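Long-range contacts in PTS system, IIabc component (Clostridium difficile, PDB 3IPJ), which forms the EIIB domain of a longer phosphotransferase-system protein that probably carries a phosphoryl group on to an incoming sugar, perhaps trehalose: residues N7-E12 with V50-G55; C28-R33 with L67-V72; V34-R39 with V56-G61. All blocks are in the same frame, centred on the assembly; numbering follows the deposited sequence.

The three contacts lie within one EIIB domain, an antiparallel sheet of order 22-27, 31-36, 62-66, 55-59 packed with helices. Centres of interactions 1 and 2 are about 11 Å apart, and the two touch where K54 and E52 meet L67, G68 and I71. The centre of interaction 3 is about 16 Å from that of interaction 2 and about 17 Å from that of interaction 1. Interactions 2 and 3 share strand 31-36. Along the chain interaction 3 is nested inside the loop closed by interaction 2, while the segments of interaction 1 alternate with those of both. Together they draw distant residues, among them the predicted phosphocysteine C28, into one compact domain.

Interaction 1 of 3, residues N7-E12 with V50-G55; sequences NKIANE and VDEVKG
The flat groups here are the carboxylates of D51 and E12, and each rests one oxygen against an aliphatic side chain in van der Waals contact: OD2 of D51 lies 3.8 Å from CD1 of I9, and OE1 of E12 lies 4.0 Å from CG1 of V50. The side chain of I9 reaches from the helix to the loop. With CG1 beside its backbone N (chi1 -59°) and chi2 extended, its long branch passes the D51 side chain at about a right angle, bringing CD1 to 3.4 Å from the carbonyl O of D51. The same methyl rests on E52, 3.8 Å from CG, while the shorter branch, CG2, meets CG1 of V50 at 3.8 Å. The loop is a type II beta turn running from V50 to V53, closed by the backbone bond from V53 N to V50 O, and it fastens the link between helix 44-48 and strand 55-59 against helix 5-17. I9 also touches V75 of helix 71-79, and V50 touches L13 and I16 of helix 5-17. No direct hydrogen bond joins the two segments. Instead a water donates to OE1 of E12 over a short 2.5 Å and accepts from the backbone N of D51 at 2.9 Å, so E12 and the turn are coupled through solvent. Salt bridges from K5 NZ to D51 OD2 and E52 OE2 anchor both acidic side chains at the start of the same helix.

Interaction 2 of 3, residues C28-R33 with L67-V72; sequences CATRLR and LGTGIV
V72 sets CG1 between its backbone N and carbonyl carbon (chi1 63°), which places that methyl 3.1 Å from the carbonyl O of A29 and leaves CG2, opposite the backbone N, lying 3.4 Å from the carbonyl carbon of R31. The valine packs tightly against the backbone of A29-R31, while L32 CB rests on CD1 of L67. At the centre, the carbonyl O of T30 accepts two bonds: L67 N at 2.9 Å approaches nearly along the C=O direction, and G68 N at 3.0 Å uses an in-plane lone pair. Alongside, T69 CA makes a C-H...O contact with A29 O, and T30 and T69 touch through their CG2 methyls. A water bridges A29 O to G70 N at the N-cap of helix 71-79. Within the segment 28-33 itself, SG of C28 takes a hydrogen bond from NE of R33 at 3.4 Å, in the guanidinium plane, with weak ones from the backbone N of T30 and R31. C28 also binds zinc in a crystal of this protein. The T30 carbonyl, with its two accepted hydrogen bonds, ties the loop to 67-68 while three N-H groups converge on the predicted phosphocysteine sulfur, a setting consistent with steadying it for phosphoryl transfer.

Interaction 3 of 3, residues V34-R39 with V56-G61; sequences VMVKDR and VFFTSG
M35 meets the carbonyl O of G61 twice, through a C-H...O contact from its CA at 3.5 Å and through SD, which bends back to 3.8 Å. V36 follows with a weak hydrogen bond from its backbone N to the same oxygen, while a water donates to both V36 O and G61 O and completes the link. The V36 side chain turns to F58, crossing it obliquely, with CG2 3.9 Å from CE1. Beyond the end of the strand, R39 makes the larger contact with F58. Its CB sits 3.6 Å from the ring centroid and only 11° off the normal, a CH-pi contact over one face. From there the chain curls through bent chi2 and chi3 along the ring, bringing NH2 to 3.6 Å from F58 CB with guanidinium and ring planes 50° apart. NH2 also forms a salt bridge with D44, which probably helps fix this curl. R39 adjoins E40, a residue that binds zinc in a crystal of this protein. G61 lies in the tight two-residue turn of the hairpin joining strands 55-59 and 62-66, and the contact therefore connects this hairpin to the end of strand 31-36 in the four-stranded antiparallel sheet of the EIIB domain.

Interaction 1 of 3, residues N7-E12 with V50-G55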
loop_
_atom_site.group_PDB
_atom_site.type_symbol
_atom_site.label_atom_id
_atom_site.label_comp_id
_atom_site.label_asym_id
_atom_site.label_seq_id
_atom_site.Cartn_x
_atom_site.Cartn_y
_atom_site.Cartn_z
ATOM N N ASN A 7 -8.960 6.188 -2.487
ATOM C CA ASN A 7 -7.871 7.129 -2.746
ATOM C C ASN A 7 -7.439 7.888 -1.470
ATOM O O ASN A 7 -6.242 8.141 -1.320
ATOM C CB ASN A 7 -8.271 8.044 -3.885
ATOM C CG ASN A 7 -7.155 8.933 -4.322
ATOM O OD1 ASN A 7 -7.144 10.105 -3.949
ATOM N ND2 ASN A 7 -6.195 8.392 -5.128
ATOM N N LYS A 8 -8.363 8.176 -0.539
ATOM C CA LYS A 8 -8.008 8.768 0.789
ATOM C C LYS A 8 -7.130 7.810 1.628
ATOM O O LYS A 8 -6.095 8.191 2.130
ATOM C CB LYS A 8 -9.241 9.147 1.610
ATOM C CG LYS A 8 -10.131 10.118 0.901
ATOM C CD LYS A 8 -11.448 10.329 1.642
ATOM C CE LYS A 8 -11.224 10.520 3.118
ATOM N NZ LYS A 8 -10.921 11.963 3.450
ATOM N N ILE A 9 -7.564 6.557 1.774
ATOM C CA ILE A 9 -6.716 5.546 2.387
ATOM C C ILE A 9 -5.323 5.466 1.694
ATOM O O ILE A 9 -4.303 5.523 2.354
ATOM C CB ILE A 9 -7.425 4.138 2.364
ATOM C CG1 ILE A 9 -8.787 4.202 3.136
ATOM C CG2 ILE A 9 -6.458 3.014 2.859
ATOM C CD1 ILE A 9 -9.800 3.019 2.861
ATOM N N ALA A 10 -5.274 5.342 0.371
ATOM C CA ALA A 10 -3.982 5.265 -0.331
ATOM C C ALA A 10 -3.150 6.455 0.051
ATOM O O ALA A 10 -1.961 6.320 0.357
ATOM C CB ALA A 10 -4.177 5.266 -1.842
ATOM N N ASN A 11 -3.726 7.641 -0.006
ATOM C CA ASN A 11 -2.939 8.836 0.332
ATOM C C ASN A 11 -2.461 8.888 1.773
ATOM O O ASN A 11 -1.308 9.312 2.036
ATOM C CB ASN A 11 -3.642 10.129 -0.099
ATOM C CG ASN A 11 -3.330 10.459 -1.547
ATOM O OD1 ASN A 11 -4.137 10.197 -2.399
ATOM N ND2 ASN A 11 -2.102 10.966 -1.835
ATOM N N GLU A 12 -3.332 8.475 2.697
ATOM C CA GLU A 12 -2.942 8.465 4.113
ATOM C C GLU A 12 -1.808 7.480 4.276
ATOM O O GLU A 12 -0.822 7.776 4.972
ATOM C CB GLU A 12 -4.088 8.124 5.032
ATOM C CG GLU A 12 -5.018 9.346 5.133
ATOM C CD GLU A 12 -6.339 9.181 5.967
ATOM O OE1 GLU A 12 -6.327 8.408 6.965
ATOM O OE2 GLU A 12 -7.387 9.897 5.648
ATOM N N VAL A 50 -5.701 4.081 10.072
ATOM C CA VAL A 50 -6.288 4.383 8.774
ATOM C C VAL A 50 -7.558 3.507 8.500
ATOM O O VAL A 50 -7.593 2.315 8.870
ATOM C CB VAL A 50 -5.217 4.227 7.696
ATOM C CG1 VAL A 50 -5.811 4.503 6.299
ATOM C CG2 VAL A 50 -4.009 5.185 8.033
ATOM N N ASP A 51 -8.607 4.123 7.928
ATOM C CA ASP A 51 -9.834 3.429 7.488
ATOM C C ASP A 51 -9.503 2.102 6.766
ATOM O O ASP A 51 -8.619 2.060 5.864
ATOM C CB ASP A 51 -10.633 4.394 6.589
ATOM C CG ASP A 51 -12.033 3.905 6.239
ATOM O OD1 ASP A 51 -12.629 3.200 7.077
ATOM O OD2 ASP A 51 -12.547 4.263 5.125
ATOM N N GLU A 52 -10.183 1.039 7.202
ATOM C CA GLU A 52 -10.096 -0.281 6.609
ATOM C C GLU A 52 -8.841 -1.046 6.978
ATOM O O GLU A 52 -8.730 -2.226 6.602
ATOM C CB GLU A 52 -10.224 -0.231 5.052
ATOM C CG GLU A 52 -11.610 0.162 4.516
ATOM C CD GLU A 52 -12.764 -0.508 5.302
ATOM O OE1 GLU A 52 -12.729 -1.724 5.602
ATOM O OE2 GLU A 52 -13.741 0.216 5.632
ATOM N N VAL A 53 -7.886 -0.418 7.670
ATOM C CA VAL A 53 -6.642 -1.181 7.999
ATOM C C VAL A 53 -6.933 -2.137 9.156
ATOM O O VAL A 53 -7.262 -1.713 10.259
ATOM C CB VAL A 53 -5.444 -0.306 8.345
ATOM C CG1 VAL A 53 -4.268 -1.218 8.770
ATOM C CG2 VAL A 53 -5.072 0.635 7.158
ATOM N N LYS A 54 -6.809 -3.446 8.907
ATOM C CA LYS A 54 -7.159 -4.471 9.900
ATOM C C LYS A 54 -5.965 -4.725 10.839
ATOM O O LYS A 54 -6.161 -5.075 12.062
ATOM C CB LYS A 54 -7.550 -5.758 9.196
ATOM C CG LYS A 54 -8.814 -5.636 8.377
ATOM C CD LYS A 54 -9.118 -7.015 7.799
ATOM C CE LYS A 54 -10.210 -6.962 6.715
ATOM N NZ LYS A 54 -11.490 -6.155 7.098
ATOM N N GLY A 55 -4.751 -4.593 10.286
ATOM C CA GLY A 55 -3.531 -4.698 11.070
ATOM C C GLY A 55 -2.345 -4.347 10.184
ATOM O O GLY A 55 -2.509 -4.025 8.992
HETATM O O HOH W 1 -8.331 6.875 7.113
#

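Interaction 2 of 3, residues C28-R33 with L67-V72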
loop_
_atom_site.group_PDB
_atom_site.type_symbol
_atom_site.label_atom_id
_atom_site.label_comp_id
_atom_site.label_asym_id
_atom_site.label_seq_id
_atom_site.Cartn_x
_atom_site.Cartn_y
_atom_site.Cartn_z
ATOM N N CYS A 28 -1.479 -8.881 -2.239
ATOM C CA CYS A 28 -2.016 -10.246 -2.395
ATOM C C CYS A 28 -3.544 -10.110 -2.249
ATOM O O CYS A 28 -4.124 -9.032 -2.493
ATOM C CB CYS A 28 -1.419 -11.271 -1.394
ATOM S SG CYS A 28 -1.745 -10.867 0.380
ATOM N N ALA A 29 -4.208 -11.190 -1.832
ATOM C CA ALA A 29 -5.658 -11.174 -1.804
ATOM C C ALA A 29 -6.129 -10.287 -0.703
ATOM O O ALA A 29 -7.264 -9.813 -0.771
ATOM C CB ALA A 29 -6.224 -12.634 -1.651
ATOM N N THR A 30 -5.305 -10.085 0.342
ATOM C CA THR A 30 -5.823 -9.347 1.513
ATOM C C THR A 30 -4.868 -8.250 1.943
ATOM O O THR A 30 -5.265 -7.397 2.742
ATOM C CB THR A 30 -6.095 -10.290 2.687
ATOM O OG1 THR A 30 -4.874 -10.995 2.982
ATOM C CG2 THR A 30 -7.121 -11.311 2.243
ATOM N N ARG A 31 -3.611 -8.270 1.458
ATOM C CA ARG A 31 -2.641 -7.284 1.941
ATOM C C ARG A 31 -1.995 -6.411 0.844
ATOM O O ARG A 31 -1.647 -6.870 -0.239
ATOM C CB ARG A 31 -1.535 -7.959 2.801
ATOM C CG ARG A 31 -2.035 -8.967 3.767
ATOM C CD ARG A 31 -0.857 -9.582 4.491
ATOM N NE ARG A 31 -1.352 -10.446 5.583
ATOM C CZ ARG A 31 -0.560 -10.992 6.530
ATOM N NH1 ARG A 31 0.769 -10.776 6.514
ATOM N NH2 ARG A 31 -1.088 -11.774 7.475
ATOM N N LEU A 32 -1.836 -5.142 1.147
ATOM C CA LEU A 32 -0.994 -4.208 0.388
ATOM C C LEU A 32 0.438 -4.438 0.909
ATOM O O LEU A 32 0.699 -4.320 2.098
ATOM C CB LEU A 32 -1.538 -2.785 0.670
ATOM C CG LEU A 32 -1.039 -1.721 -0.281
ATOM C CD1 LEU A 32 -1.589 -1.941 -1.735
ATOM C CD2 LEU A 32 -1.416 -0.325 0.277
ATOM N N ARG A 33 1.358 -4.774 0.015
ATOM C CA ARG A 33 2.687 -5.139 0.418
ATOM C C ARG A 33 3.676 -4.107 -0.118
ATOM O O ARG A 33 3.879 -4.001 -1.322
ATOM C CB ARG A 33 2.973 -6.543 -0.080
ATOM C CG ARG A 33 2.259 -7.622 0.713
ATOM C CD ARG A 33 2.216 -8.903 -0.120
ATOM N NE ARG A 33 1.564 -9.989 0.610
ATOM C CZ ARG A 33 2.206 -10.838 1.412
ATOM N NH1 ARG A 33 3.544 -10.717 1.547
ATOM N NH2 ARG A 33 1.530 -11.812 2.069
ATOM N N LEU A 67 -5.826 -5.134 4.447
ATOM C CA LEU A 67 -7.035 -4.390 4.072
ATOM C C LEU A 67 -8.251 -5.321 3.838
ATOM O O LEU A 67 -9.405 -4.862 3.916
ATOM C CB LEU A 67 -6.732 -3.552 2.805
ATOM C CG LEU A 67 -5.814 -2.371 3.094
ATOM C CD1 LEU A 67 -5.286 -1.871 1.819
ATOM C CD2 LEU A 67 -6.615 -1.234 3.748
ATOM N N GLY A 68 -8.019 -6.604 3.583
ATOM C CA GLY A 68 -9.123 -7.522 3.347
ATOM C C GLY A 68 -9.358 -7.653 1.845
ATOM O O GLY A 68 -8.911 -6.818 1.023
ATOM N N THR A 69 -10.046 -8.712 1.447
ATOM C CA THR A 69 -10.353 -8.880 0.025
ATOM C C THR A 69 -11.182 -7.708 -0.555
ATOM O O THR A 69 -12.013 -7.062 0.162
ATOM C CB THR A 69 -11.125 -10.176 -0.217
ATOM O OG1 THR A 69 -12.383 -10.086 0.465
ATOM C CG2 THR A 69 -10.305 -11.380 0.263
ATOM N N GLY A 70 -10.998 -7.476 -1.853
ATOM C CA GLY A 70 -11.711 -6.440 -2.580
ATOM C C GLY A 70 -11.278 -5.035 -2.175
ATOM O O GLY A 70 -10.967 -4.214 -3.060
ATOM N N ILE A 71 -11.259 -4.718 -0.868
ATOM C CA ILE A 71 -10.747 -3.411 -0.426
ATOM C C ILE A 71 -9.251 -3.285 -0.827
ATOM O O ILE A 71 -8.840 -2.211 -1.263
ATOM C CB ILE A 71 -10.963 -3.182 1.113
ATOM C CG1 ILE A 71 -12.428 -3.391 1.539
ATOM C CG2 ILE A 71 -10.411 -1.812 1.556
ATOM C CD1 ILE A 71 -13.395 -2.542 0.882
ATOM N N VAL A 72 -8.455 -4.374 -0.707
ATOM C CA VAL A 72 -7.050 -4.296 -1.075
ATOM C C VAL A 72 -6.843 -3.896 -2.572
ATOM O O VAL A 72 -5.947 -3.100 -2.883
ATOM C CB VAL A 72 -6.269 -5.611 -0.682
ATOM C CG1 VAL A 72 -6.800 -6.794 -1.438
ATOM C CG2 VAL A 72 -4.734 -5.429 -0.951
HETATM O O HOH W 2 -9.018 -9.108 -2.665
#

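Interaction 3 of 3, residues V34-R39 with V56-G61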
loop_
_atom_site.group_PDB
_atom_site.type_symbol
_atom_site.label_atom_id
_atom_site.label_comp_id
_atom_site.label_asym_id
_atom_site.label_seq_id
_atom_site.Cartn_x
_atom_site.Cartn_y
_atom_site.Cartn_z
ATOM N N VAL A 34 4.277 -3.342 0.786
ATOM C CA VAL A 34 5.148 -2.208 0.403
ATOM C C VAL A 34 6.610 -2.510 0.776
ATOM O O VAL A 34 6.901 -2.649 1.984
ATOM C CB VAL A 34 4.752 -0.934 1.169
ATOM C CG1 VAL A 34 5.486 0.284 0.591
ATOM C CG2 VAL A 34 3.258 -0.773 1.077
ATOM N N MET A 35 7.508 -2.627 -0.222
ATOM C CA MET A 35 8.948 -2.806 0.046
ATOM C C MET A 35 9.414 -1.390 0.410
ATOM O O MET A 35 9.259 -0.460 -0.413
ATOM C CB MET A 35 9.683 -3.314 -1.184
ATOM C CG MET A 35 9.178 -4.686 -1.609
ATOM S SD MET A 35 9.767 -6.002 -0.493
ATOM C CE MET A 35 10.976 -6.724 -1.563
ATOM N N VAL A 36 9.912 -1.215 1.654
ATOM C CA VAL A 36 10.313 0.096 2.145
ATOM C C VAL A 36 11.858 0.162 2.383
ATOM O O VAL A 36 12.504 -0.836 2.652
ATOM C CB VAL A 36 9.514 0.486 3.410
ATOM C CG1 VAL A 36 8.012 0.714 3.069
ATOM C CG2 VAL A 36 9.695 -0.559 4.598
ATOM N N LYS A 37 12.414 1.369 2.279
ATOM C CA LYS A 37 13.810 1.626 2.574
ATOM C C LYS A 37 14.143 1.541 4.071
ATOM O O LYS A 37 15.136 0.926 4.495
ATOM C CB LYS A 37 14.234 2.982 1.983
ATOM C CG LYS A 37 13.952 3.061 0.449
ATOM C CD LYS A 37 14.295 4.423 -0.079
ATOM C CE LYS A 37 13.568 4.767 -1.391
ATOM N NZ LYS A 37 14.125 6.096 -1.856
ATOM N N ASP A 38 13.293 2.132 4.885
ATOM C CA ASP A 38 13.510 2.208 6.345
ATOM C C ASP A 38 12.177 2.015 7.122
ATOM O O ASP A 38 11.364 2.952 7.273
ATOM C CB ASP A 38 14.141 3.586 6.628
ATOM C CG ASP A 38 14.561 3.790 8.059
ATOM O OD1 ASP A 38 14.544 2.819 8.841
ATOM O OD2 ASP A 38 14.950 4.947 8.379
ATOM N N ARG A 39 11.956 0.798 7.630
ATOM C CA ARG A 39 10.780 0.572 8.437
ATOM C C ARG A 39 10.740 1.435 9.723
ATOM O O ARG A 39 9.670 1.759 10.214
ATOM C CB ARG A 39 10.595 -0.935 8.783
ATOM C CG ARG A 39 11.416 -1.458 9.898
ATOM C CD ARG A 39 10.775 -1.114 11.211
ATOM N NE ARG A 39 9.591 -1.910 11.543
ATOM C CZ ARG A 39 8.348 -1.449 11.662
ATOM N NH1 ARG A 39 8.058 -0.180 11.373
ATOM N NH2 ARG A 39 7.383 -2.273 12.044
ATOM N N VAL A 56 -1.155 -4.382 10.762
ATOM C CA VAL A 56 0.099 -4.114 9.998
ATOM C C VAL A 56 1.145 -5.066 10.478
ATOM O O VAL A 56 1.108 -5.445 11.657
ATOM C CB VAL A 56 0.658 -2.676 10.153
ATOM C CG1 VAL A 56 -0.334 -1.696 9.585
ATOM C CG2 VAL A 56 0.965 -2.355 11.572
ATOM N N PHE A 57 2.055 -5.470 9.585
ATOM C CA PHE A 57 3.214 -6.295 9.961
ATOM C C PHE A 57 4.380 -5.886 9.072
ATOM O O PHE A 57 4.178 -5.577 7.868
ATOM C CB PHE A 57 2.984 -7.779 9.645
ATOM C CG PHE A 57 2.108 -8.510 10.596
ATOM C CD1 PHE A 57 2.487 -8.670 11.935
ATOM C CD2 PHE A 57 0.943 -9.135 10.130
ATOM C CE1 PHE A 57 1.679 -9.405 12.806
ATOM C CE2 PHE A 57 0.133 -9.871 10.999
ATOM C CZ PHE A 57 0.492 -9.988 12.337
ATOM N N PHE A 58 5.594 -5.958 9.639
ATOM C CA PHE A 58 6.787 -5.833 8.835
ATOM C C PHE A 58 7.591 -7.145 8.911
ATOM O O PHE A 58 7.902 -7.670 10.024
ATOM C CB PHE A 58 7.651 -4.643 9.307
ATOM C CG PHE A 58 8.970 -4.534 8.580
ATOM C CD1 PHE A 58 9.045 -3.950 7.303
ATOM C CD2 PHE A 58 10.135 -5.005 9.154
ATOM C CE1 PHE A 58 10.277 -3.857 6.584
ATOM C CE2 PHE A 58 11.338 -4.918 8.450
ATOM C CZ PHE A 58 11.413 -4.340 7.172
ATOM N N THR A 59 7.926 -7.696 7.750
ATOM C CA THR A 59 8.823 -8.817 7.766
ATOM C C THR A 59 9.549 -8.832 6.432
ATOM O O THR A 59 8.926 -8.504 5.386
ATOM C CB THR A 59 8.097 -10.198 7.961
ATOM O OG1 THR A 59 9.080 -11.255 7.931
ATOM C CG2 THR A 59 7.051 -10.434 6.880
ATOM N N SER A 60 10.845 -9.234 6.440
ATOM C CA SER A 60 11.575 -9.533 5.177
ATOM C C SER A 60 11.547 -8.368 4.157
ATOM O O SER A 60 11.371 -8.568 2.951
ATOM C CB SER A 60 11.048 -10.831 4.543
ATOM O OG SER A 60 11.014 -11.858 5.530
ATOM N N GLY A 61 11.708 -7.153 4.667
ATOM C CA GLY A 61 11.705 -5.955 3.835
ATOM C C GLY A 61 10.308 -5.451 3.467
ATOM O O GLY A 61 10.186 -4.352 2.936
HETATM O O HOH W 3 12.691 -3.198 1.642
#